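Local coordinates for protein DELTA1-pyrroline-2-carboxylate reductase (Thermococcus litoralis DSM 5473, PDB 6T3E) that catalyses the NAD(P)H-dependent reduction of Delta1-pyrroline-2-carboxylate to L-proline, and is captured here with NADH and L-proline bound, at residues A189-F192 / A193-S197; S209-E212 / A213-S217; D251-E254 / L255-T259; S269-G272 / V273-S277. All coordinates share one frame; numbering follows the deposited sequence.

All four contacts are local and follow one another through the parallel-sheet, dinucleotide-binding part of the fold. Contacts 1 and 2 lie on the helices before and after edge strand 203-206, their centres about 17 Å apart; the side chains of A189 and A210 come within about 8 and 6 Å of NADH. Contact 3, about 16 Å centre to centre from contact 2, places E254 about 6 Å from NADH, and both touch I236, through T214 and T259. Contact 4 approaches contact 3 to about 5 Å (nearest atoms) and turns to the proline pocket, the E276 side chain lying about 7 Å from the bound proline. Contacts 1 and 4 are farthest apart, about 32 Å between centres.

Contact 1: A189-F192 / A193-S197; sequences AKKF and AEEMS
M196 lays its CG methylene over the ring of F192, one turn earlier in helix 186-200, and this pair forms the tightly packed half of the contact. CG stands 3.7 Å from the centroid of the F192 ring and only 6° off the ring normal, a CH-pi contact centred on the face. The bend of the M196 chain at chi2 (-52°) keeps the sulfur above the same face but farther out, SD being 5.1 Å from the F192 centroid in a distant Met-aromatic contact. Beneath these side chains the helix is regular, with M196 N bonded to F192 O at 2.8 Å and A193 N to A189 O at 2.9 Å. The solvent side is looser and built of charges. K190 runs fully extended across E194, and its methylenes rather than its amine do the touching: CE is 3.2 Å from E194 OE2, whereas K190 NZ stays 4.4 Å from that oxygen, beyond a salt bridge. K191 instead bends at its last torsion (chi4 62°), turning NZ back to a salt bridge with E195 OE2; the modelled separation is implausibly short, so its exact geometry is doubtful. The other oxygen of E195 makes a long, weak ion pair with R164. Helix 186-200 is the crossover of a beta-alpha-beta unit between strands 178-182 and 203-206. A193 faces V181, I204 and T206 of these strands, M196 reaches I204 and R164, and F192 packs on V181 and on A163, R164 and L167 of helix 161-173.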
loop_
_atom_site.group_PDB
_atom_site.type_symbol
_atom_site.label_atom_id
_atom_site.label_comp_id
_atom_site.label_asym_id
_atom_site.label_seq_id
_atom_site.Cartn_x
_atom_site.Cartn_y
_atom_site.Cartn_z
ATOM N N ALA B 189 -33.961 -2.086 -1.519
ATOM C CA ALA B 189 -34.591 -1.772 -2.799
ATOM C C ALA B 189 -35.582 -0.625 -2.666
ATOM O O ALA B 189 -35.626 0.261 -3.523
ATOM C CB ALA B 189 -35.271 -3.013 -3.376
ATOM N N LYS B 190 -36.377 -0.619 -1.595
ATOM C CA LYS B 190 -37.350 0.449 -1.394
ATOM C C LYS B 190 -36.649 1.778 -1.157
ATOM O O LYS B 190 -36.945 2.781 -1.818
ATOM C CB LYS B 190 -38.257 0.097 -0.212
ATOM C CG LYS B 190 -39.463 0.997 -0.023
ATOM C CD LYS B 190 -40.305 0.537 1.167
ATOM C CE LYS B 190 -41.364 1.573 1.513
ATOM N NZ LYS B 190 -42.226 1.169 2.648
ATOM N N LYS B 191 -35.670 1.780 -0.251
ATOM C CA LYS B 191 -34.943 3.003 0.046
ATOM C C LYS B 191 -34.222 3.514 -1.186
ATOM O O LYS B 191 -34.166 4.721 -1.424
ATOM C CB LYS B 191 -33.961 2.754 1.189
ATOM C CG LYS B 191 -33.589 4.011 1.929
ATOM C CD LYS B 191 -32.575 3.750 3.014
ATOM C CE LYS B 191 -31.778 5.030 3.300
ATOM N NZ LYS B 191 -32.647 6.147 3.809
ATOM N N PHE B 192 -33.687 2.605 -1.994
ATOM C CA PHE B 192 -33.039 3.000 -3.238
ATOM C C PHE B 192 -34.029 3.641 -4.202
ATOM O O PHE B 192 -33.775 4.730 -4.737
ATOM C CB PHE B 192 -32.367 1.784 -3.880
ATOM C CG PHE B 192 -31.547 2.109 -5.088
ATOM C CD1 PHE B 192 -32.153 2.291 -6.327
ATOM C CD2 PHE B 192 -30.166 2.211 -4.998
ATOM C CE1 PHE B 192 -31.402 2.591 -7.445
ATOM C CE2 PHE B 192 -29.406 2.513 -6.120
ATOM C CZ PHE B 192 -30.026 2.701 -7.342
ATOM N N ALA B 193 -35.153 2.963 -4.464
ATOM C CA ALA B 193 -36.112 3.483 -5.435
ATOM C C ALA B 193 -36.650 4.846 -5.012
ATOM O O ALA B 193 -36.695 5.783 -5.816
ATOM C CB ALA B 193 -37.250 2.490 -5.646
ATOM N N GLU B 194 -37.023 4.989 -3.740
ATOM C CA GLU B 194 -37.542 6.267 -3.264
ATOM C C GLU B 194 -36.474 7.349 -3.350
ATOM O O GLU B 194 -36.650 8.366 -4.033
ATOM C CB GLU B 194 -38.044 6.135 -1.825
ATOM C CG GLU B 194 -39.313 5.316 -1.662
ATOM C CD GLU B 194 -39.651 5.073 -0.202
ATOM O OE1 GLU B 194 -38.976 5.679 0.665
ATOM O OE2 GLU B 194 -40.583 4.280 0.079
ATOM N N GLU B 195 -35.347 7.129 -2.664
ATOM C CA GLU B 195 -34.335 8.167 -2.520
ATOM C C GLU B 195 -33.665 8.494 -3.845
ATOM O O GLU B 195 -33.352 9.661 -4.109
ATOM C CB GLU B 195 -33.312 7.744 -1.479
ATOM C CG GLU B 195 -33.853 7.876 -0.081
ATOM C CD GLU B 195 -32.809 7.573 0.962
ATOM O OE1 GLU B 195 -31.719 7.079 0.590
ATOM O OE2 GLU B 195 -33.072 7.854 2.150
ATOM N N MET B 196 -33.393 7.485 -4.674
ATOM C CA MET B 196 -32.739 7.759 -5.953
ATOM C C MET B 196 -33.694 8.385 -6.967
ATOM O O MET B 196 -33.238 9.017 -7.922
ATOM C CB MET B 196 -32.097 6.492 -6.512
ATOM C CG MET B 196 -30.840 6.058 -5.742
ATOM S SD MET B 196 -29.593 7.356 -5.545
ATOM C CE MET B 196 -28.898 7.352 -7.190
ATOM N N SER B 197 -35.005 8.154 -6.835
ATOM C CA SER B 197 -35.958 8.743 -7.780
ATOM C C SER B 197 -36.023 10.261 -7.632
ATOM O O SER B 197 -36.047 10.987 -8.631
ATOM C CB SER B 197 -37.352 8.133 -7.595
ATOM O OG SER B 197 -38.290 8.768 -8.448
#

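Contact 2: S209-E212 / A213-S217; sequences SARE and ATEKS
A210 with T214, R211 with E215 and E212 with K216 form a run of contacts four residues apart along the short helix 210-215, which follows edge strand 203-206 and leads toward strand 219-222. At its start S209 is the N-cap, although the capping bond from E212 N to S209 OG is weak at 3.4 Å. The buried flank is held by T214, whose OG1 lies beside its own backbone N (chi1 -55°) and so turns back down the helix to A210 O, 2.9 Å away. T214 N reaches A210 O as well, at 3.0 Å, and the two donors approach from opposite faces of the carbonyl plane. The outer side carries two salt bridges of different character. R211 crosses E215, the guanidinium and carboxylate planes 61° apart, and NE meets OE1 of E215 in a weak, bent bond of 3.2 Å. E212 and K216 instead run alongside each other: CD of K216 rests 3.5 Å from E212 CG, and K216 NZ meets the anti side of E212 OE1 at 3.1 Å. Toward the sheet, A210 touches Y182 and the K216 side chain L180, while T214 packs on W235 and I236. Strands 203-206 and 219-222 flank the pair 178-182 and 153-157 in the parallel sheet, so this capped helix lies in the connection that crosses back over the sheet in a Rossmann-type dinucleotide-binding fold.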
loop_
_atom_site.group_PDB
_atom_site.type_symbol
_atom_site.label_atom_id
_atom_site.label_comp_id
_atom_site.label_asym_id
_atom_site.label_seq_id
_atom_site.Cartn_x
_atom_site.Cartn_y
_atom_site.Cartn_z
ATOM N N SER B 209 -37.782 -9.853 -8.939
ATOM C CA SER B 209 -36.891 -10.927 -9.369
ATOM C C SER B 209 -35.761 -10.331 -10.201
ATOM O O SER B 209 -35.954 -9.349 -10.926
ATOM C CB SER B 209 -37.600 -12.016 -10.194
ATOM O OG SER B 209 -38.214 -11.470 -11.340
ATOM N N ALA B 210 -34.573 -10.943 -10.092
ATOM C CA ALA B 210 -33.458 -10.541 -10.946
ATOM C C ALA B 210 -33.772 -10.779 -12.417
ATOM O O ALA B 210 -33.312 -10.016 -13.278
ATOM C CB ALA B 210 -32.185 -11.294 -10.544
ATOM N N ARG B 211 -34.587 -11.801 -12.718
ATOM C CA ARG B 211 -34.955 -12.089 -14.102
ATOM C C ARG B 211 -35.644 -10.894 -14.745
ATOM O O ARG B 211 -35.290 -10.479 -15.857
ATOM C CB ARG B 211 -35.874 -13.309 -14.151
ATOM C CG ARG B 211 -36.310 -13.725 -15.547
ATOM C CD ARG B 211 -36.477 -15.244 -15.653
ATOM N NE ARG B 211 -36.555 -15.699 -17.041
ATOM C CZ ARG B 211 -37.293 -16.719 -17.468
ATOM N NH1 ARG B 211 -38.030 -17.420 -16.620
ATOM N NH2 ARG B 211 -37.285 -17.044 -18.753
ATOM N N GLU B 212 -36.608 -10.303 -14.044
ATOM C CA GLU B 212 -37.376 -9.198 -14.611
ATOM C C GLU B 212 -36.503 -7.973 -14.850
ATOM O O GLU B 212 -36.614 -7.322 -15.895
ATOM C CB GLU B 212 -38.550 -8.849 -13.691
ATOM C CG GLU B 212 -39.430 -7.743 -14.229
ATOM C CD GLU B 212 -40.597 -7.458 -13.323
ATOM O OE1 GLU B 212 -41.253 -6.406 -13.496
ATOM O OE2 GLU B 212 -40.850 -8.295 -12.428
ATOM N N ALA B 213 -35.641 -7.630 -13.891
ATOM C CA ALA B 213 -34.766 -6.478 -14.074
ATOM C C ALA B 213 -33.825 -6.687 -15.251
ATOM O O ALA B 213 -33.526 -5.743 -15.986
ATOM C CB ALA B 213 -33.972 -6.206 -12.799
ATOM N N THR B 214 -33.367 -7.925 -15.461
ATOM C CA THR B 214 -32.457 -8.197 -16.570
ATOM C C THR B 214 -33.185 -8.171 -17.914
ATOM O O THR B 214 -32.685 -7.592 -18.887
ATOM C CB THR B 214 -31.766 -9.542 -16.340
ATOM O OG1 THR B 214 -31.121 -9.526 -15.059
ATOM C CG2 THR B 214 -30.737 -9.834 -17.426
ATOM N N GLU B 215 -34.385 -8.751 -17.974
ATOM C CA GLU B 215 -35.095 -8.869 -19.244
ATOM C C GLU B 215 -35.524 -7.514 -19.790
ATOM O O GLU B 215 -35.549 -7.321 -21.011
ATOM C CB GLU B 215 -36.319 -9.772 -19.080
ATOM C CG GLU B 215 -36.073 -11.218 -19.489
ATOM C CD GLU B 215 -37.172 -12.157 -19.032
ATOM O OE1 GLU B 215 -36.988 -13.384 -19.161
ATOM O OE2 GLU B 215 -38.218 -11.669 -18.550
ATOM N N LYS B 216 -35.861 -6.567 -18.918
ATOM C CA LYS B 216 -36.412 -5.294 -19.357
ATOM C C LYS B 216 -35.368 -4.195 -19.488
ATOM O O LYS B 216 -35.730 -3.054 -19.790
ATOM C CB LYS B 216 -37.515 -4.840 -18.397
ATOM C CG LYS B 216 -38.654 -5.819 -18.280
ATOM C CD LYS B 216 -39.426 -5.608 -17.001
ATOM C CE LYS B 216 -40.540 -4.593 -17.182
ATOM N NZ LYS B 216 -41.506 -4.701 -16.060
ATOM N N SER B 217 -34.091 -4.513 -19.292
ATOM C CA SER B 217 -33.033 -3.513 -19.240
ATOM C C SER B 217 -32.505 -3.158 -20.624
ATOM O O SER B 217 -32.272 -4.034 -21.462
ATOM C CB SER B 217 -31.870 -4.017 -18.389
ATOM O OG SER B 217 -32.208 -4.053 -17.021
#

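Contact 3: D251-E254 / L255-T259; sequences DARE and LDSET
With chi1 at 58°, R253 sets CG between its backbone N and carbonyl carbon, and from there the chain runs straight out to NE, carrying the guanidinium past L255 to S257. NH1 donates to S257 OG at 2.8 Å in a nearly linear bond (173°), the hydroxyl oxygen lying at the edge of the guanidinium and in its plane. CD of R253 passes 3.2 Å from L255 O, and CA of D256 sits over one guanidinium face, toward its rim. S257 OG is also bonded to E286 OE2, from helix 278-286; OE1 of the same glutamate forms a long, weak ion pair with R253 NH2. The arginine thus bridges the end of the loop from strand 241-244 and helix 257-262, where D256 is the N-cap: its OD1 accepts from T259 N at 3.0 Å, tilted well above the carboxylate plane, and from T259 OG1 at 2.6 Å. E254 turns the other way, CG beside L255 CD2 (3.7 Å) and the side chain about 6 Å from the bound NADH. Its buried carboxylate is bonded by S244 OG through OE2 and by T224 N through OE1, while D279 OD1 accepts from the backbone N of both E254 and L255.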
loop_
_atom_site.group_PDB
_atom_site.type_symbol
_atom_site.label_atom_id
_atom_site.label_comp_id
_atom_site.label_asym_id
_atom_site.label_seq_id
_atom_site.Cartn_x
_atom_site.Cartn_y
_atom_site.Cartn_z
ATOM N N ASP B 251 -12.860 -16.336 -6.058
ATOM C CA ASP B 251 -13.765 -17.479 -6.094
ATOM C C ASP B 251 -15.211 -17.087 -6.317
ATOM O O ASP B 251 -16.058 -17.976 -6.457
ATOM C CB ASP B 251 -13.705 -18.280 -4.796
ATOM C CG ASP B 251 -12.318 -18.735 -4.462
ATOM O OD1 ASP B 251 -12.023 -18.850 -3.252
ATOM O OD2 ASP B 251 -11.524 -18.972 -5.403
ATOM N N ALA B 252 -15.521 -15.796 -6.311
ATOM C CA ALA B 252 -16.895 -15.328 -6.330
ATOM C C ALA B 252 -17.231 -14.660 -7.654
ATOM O O ALA B 252 -16.363 -14.091 -8.324
ATOM C CB ALA B 252 -17.149 -14.351 -5.177
ATOM N N ARG B 253 -18.514 -14.713 -8.008
ATOM C CA ARG B 253 -19.009 -14.074 -9.217
ATOM C C ARG B 253 -20.502 -13.845 -9.074
ATOM O O ARG B 253 -21.173 -14.541 -8.311
ATOM C CB ARG B 253 -18.716 -14.907 -10.463
ATOM C CG ARG B 253 -19.299 -16.282 -10.427
ATOM C CD ARG B 253 -19.180 -16.922 -11.774
ATOM N NE ARG B 253 -19.652 -18.295 -11.744
ATOM C CZ ARG B 253 -19.726 -19.071 -12.816
ATOM N NH1 ARG B 253 -19.358 -18.596 -14.002
ATOM N NH2 ARG B 253 -20.171 -20.314 -12.704
ATOM N N GLU B 254 -21.001 -12.848 -9.815
ATOM C CA GLU B 254 -22.417 -12.505 -9.873
ATOM C C GLU B 254 -23.008 -12.723 -11.262
ATOM O O GLU B 254 -24.222 -12.581 -11.434
ATOM C CB GLU B 254 -22.642 -11.041 -9.426
ATOM C CG GLU B 254 -21.984 -9.949 -10.322
ATOM C CD GLU B 254 -21.800 -8.559 -9.639
ATOM O OE1 GLU B 254 -22.563 -8.196 -8.721
ATOM O OE2 GLU B 254 -20.871 -7.818 -10.030
ATOM N N LEU B 255 -22.190 -13.079 -12.250
ATOM C CA LEU B 255 -22.645 -13.369 -13.605
ATOM C C LEU B 255 -22.337 -14.822 -13.921
ATOM O O LEU B 255 -21.214 -15.283 -13.695
ATOM C CB LEU B 255 -21.958 -12.461 -14.622
ATOM C CG LEU B 255 -21.637 -11.062 -14.104
ATOM C CD1 LEU B 255 -20.728 -10.314 -15.079
ATOM C CD2 LEU B 255 -22.933 -10.313 -13.882
ATOM N N ASP B 256 -23.310 -15.536 -14.472
ATOM C CA ASP B 256 -23.026 -16.907 -14.871
ATOM C C ASP B 256 -22.119 -16.923 -16.106
ATOM O O ASP B 256 -21.855 -15.898 -16.742
ATOM C CB ASP B 256 -24.322 -17.686 -15.110
ATOM C CG ASP B 256 -25.079 -17.230 -16.343
ATOM O OD1 ASP B 256 -24.835 -16.103 -16.828
ATOM O OD2 ASP B 256 -25.943 -18.004 -16.820
ATOM N N SER B 257 -21.599 -18.109 -16.414
ATOM C CA SER B 257 -20.663 -18.228 -17.525
ATOM C C SER B 257 -21.309 -17.826 -18.844
ATOM O O SER B 257 -20.631 -17.296 -19.733
ATOM C CB SER B 257 -20.128 -19.655 -17.593
ATOM O OG SER B 257 -19.520 -20.017 -16.365
ATOM N N GLU B 258 -22.620 -18.033 -18.977
ATOM C CA GLU B 258 -23.299 -17.674 -20.220
ATOM C C GLU B 258 -23.264 -16.167 -20.461
ATOM O O GLU B 258 -23.100 -15.722 -21.605
ATOM C CB GLU B 258 -24.741 -18.182 -20.192
ATOM C CG GLU B 258 -25.581 -17.772 -21.394
ATOM C CD GLU B 258 -25.050 -18.342 -22.693
ATOM O OE1 GLU B 258 -24.255 -19.304 -22.640
ATOM O OE2 GLU B 258 -25.436 -17.837 -23.771
ATOM N N THR B 259 -23.418 -15.370 -19.397
ATOM C CA THR B 259 -23.398 -13.918 -19.539
ATOM C C THR B 259 -22.063 -13.423 -20.096
ATOM O O THR B 259 -22.033 -12.598 -21.021
ATOM C CB THR B 259 -23.688 -13.268 -18.183
ATOM O OG1 THR B 259 -25.000 -13.640 -17.740
ATOM C CG2 THR B 259 -23.589 -11.749 -18.282
#

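Contact 4: S269-G272 / V273-S277; sequences SKEG and VLNES
S269 O and K270 O accept from V273 N at 2.9 Å and L274 N at 3.0 Å in regular helical bonds, those to E271 O and G272 O from N275 N and E276 N are weak, and V273 O takes both E276 N and S277 N as the short helix 270-276 ends. It is an N-capped helix that follows strand 264-267 of the parallel sheet: S269 OG takes the amide of G272 at 2.9 Å, while the amide of K270 is held by E297 OE1 from strand 294-297. K270 and L274 lie alongside each other on the flank packed against I294, with L274 CD1 4.0 Å from K270 CG. V273 faces I280 of helix 278-286. At the C-terminal end E276 folds its methylenes over G272, CG lying 3.3 Å from G272 O, and its extended chain carries the carboxylate to strand 58-68, where OE2 forms a salt bridge with R63 NE. R63 lines the proline pocket, as does W247, whose NE1 donates to E276 O; E276 thus lies behind the pocket, an arrangement consistent with E276 positioning R63. N275 curls back on the preceding turn instead, its CG beside its own backbone N (chi1 -81°), and chi2 near -88° then turns ND2 to E271 O, 2.7 Å away, in the carbonyl plane and on a lone pair, where it supplements the weak bond of 3.5 Å from N275 N to E271 O.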
loop_
_atom_site.group_PDB
_atom_site.type_symbol
_atom_site.label_atom_id
_atom_site.label_comp_id
_atom_site.label_asym_id
_atom_site.label_seq_id
_atom_site.Cartn_x
_atom_site.Cartn_y
_atom_site.Cartn_z
ATOM N N SER B 269 -9.035 -3.274 -16.427
ATOM C CA SER B 269 -7.642 -3.568 -16.700
ATOM C C SER B 269 -7.508 -5.081 -16.788
ATOM O O SER B 269 -8.156 -5.810 -16.023
ATOM C CB SER B 269 -6.714 -2.968 -15.631
ATOM O OG SER B 269 -6.327 -3.911 -14.647
ATOM N N LYS B 270 -6.729 -5.537 -17.778
ATOM C CA LYS B 270 -6.517 -6.969 -17.954
ATOM C C LYS B 270 -5.774 -7.550 -16.760
ATOM O O LYS B 270 -6.149 -8.606 -16.232
ATOM C CB LYS B 270 -5.741 -7.232 -19.242
ATOM C CG LYS B 270 -6.563 -7.866 -20.334
ATOM C CD LYS B 270 -5.725 -8.179 -21.589
ATOM C CE LYS B 270 -5.562 -6.960 -22.512
ATOM N NZ LYS B 270 -4.884 -7.273 -23.817
ATOM N N GLU B 271 -4.758 -6.832 -16.281
ATOM C CA GLU B 271 -3.972 -7.327 -15.163
ATOM C C GLU B 271 -4.839 -7.491 -13.926
ATOM O O GLU B 271 -4.719 -8.486 -13.204
ATOM C CB GLU B 271 -2.811 -6.373 -14.891
ATOM C CG GLU B 271 -1.666 -6.989 -14.125
ATOM C CD GLU B 271 -0.544 -6.004 -13.880
ATOM O OE1 GLU B 271 0.622 -6.438 -13.775
ATOM O OE2 GLU B 271 -0.835 -4.791 -13.783
ATOM N N GLY B 272 -5.746 -6.541 -13.688
ATOM C CA GLY B 272 -6.590 -6.622 -12.509
ATOM C C GLY B 272 -7.685 -7.667 -12.635
ATOM O O GLY B 272 -7.841 -8.527 -11.762
ATOM N N VAL B 273 -8.444 -7.628 -13.731
ATOM C CA VAL B 273 -9.597 -8.518 -13.838
ATOM C C VAL B 273 -9.144 -9.974 -13.856
ATOM O O VAL B 273 -9.645 -10.804 -13.089
ATOM C CB VAL B 273 -10.439 -8.176 -15.082
ATOM C CG1 VAL B 273 -11.161 -9.407 -15.571
ATOM C CG2 VAL B 273 -11.446 -7.065 -14.788
ATOM N N LEU B 274 -8.134 -10.286 -14.677
ATOM C CA LEU B 274 -7.658 -11.660 -14.821
ATOM C C LEU B 274 -7.046 -12.219 -13.543
ATOM O O LEU B 274 -6.943 -13.442 -13.406
ATOM C CB LEU B 274 -6.618 -11.745 -15.938
ATOM C CG LEU B 274 -7.120 -11.631 -17.374
ATOM C CD1 LEU B 274 -5.963 -11.310 -18.311
ATOM C CD2 LEU B 274 -7.800 -12.886 -17.793
ATOM N N ASN B 275 -6.599 -11.362 -12.632
ATOM C CA ASN B 275 -6.032 -11.800 -11.366
ATOM C C ASN B 275 -7.026 -11.779 -10.210
ATOM O O ASN B 275 -6.741 -12.376 -9.165
ATOM C CB ASN B 275 -4.828 -10.930 -10.989
ATOM C CG ASN B 275 -3.555 -11.348 -11.700
ATOM O OD1 ASN B 275 -2.813 -12.216 -11.229
ATOM N ND2 ASN B 275 -3.291 -10.724 -12.843
ATOM N N GLU B 276 -8.138 -11.049 -10.329
ATOM C CA GLU B 276 -8.974 -10.808 -9.155
ATOM C C GLU B 276 -10.435 -11.191 -9.344
ATOM O O GLU B 276 -11.114 -11.506 -8.364
ATOM C CB GLU B 276 -8.900 -9.331 -8.739
ATOM C CG GLU B 276 -7.495 -8.782 -8.485
ATOM C CD GLU B 276 -7.460 -7.248 -8.454
ATOM O OE1 GLU B 276 -8.417 -6.621 -8.968
ATOM O OE2 GLU B 276 -6.481 -6.667 -7.919
ATOM N N SER B 277 -10.937 -11.189 -10.581
ATOM C CA SER B 277 -12.374 -11.281 -10.828
ATOM C C SER B 277 -12.786 -12.718 -11.119
ATOM O O SER B 277 -12.493 -13.248 -12.197
ATOM C CB SER B 277 -12.796 -10.382 -11.983
ATOM O OG SER B 277 -14.194 -10.512 -12.183
#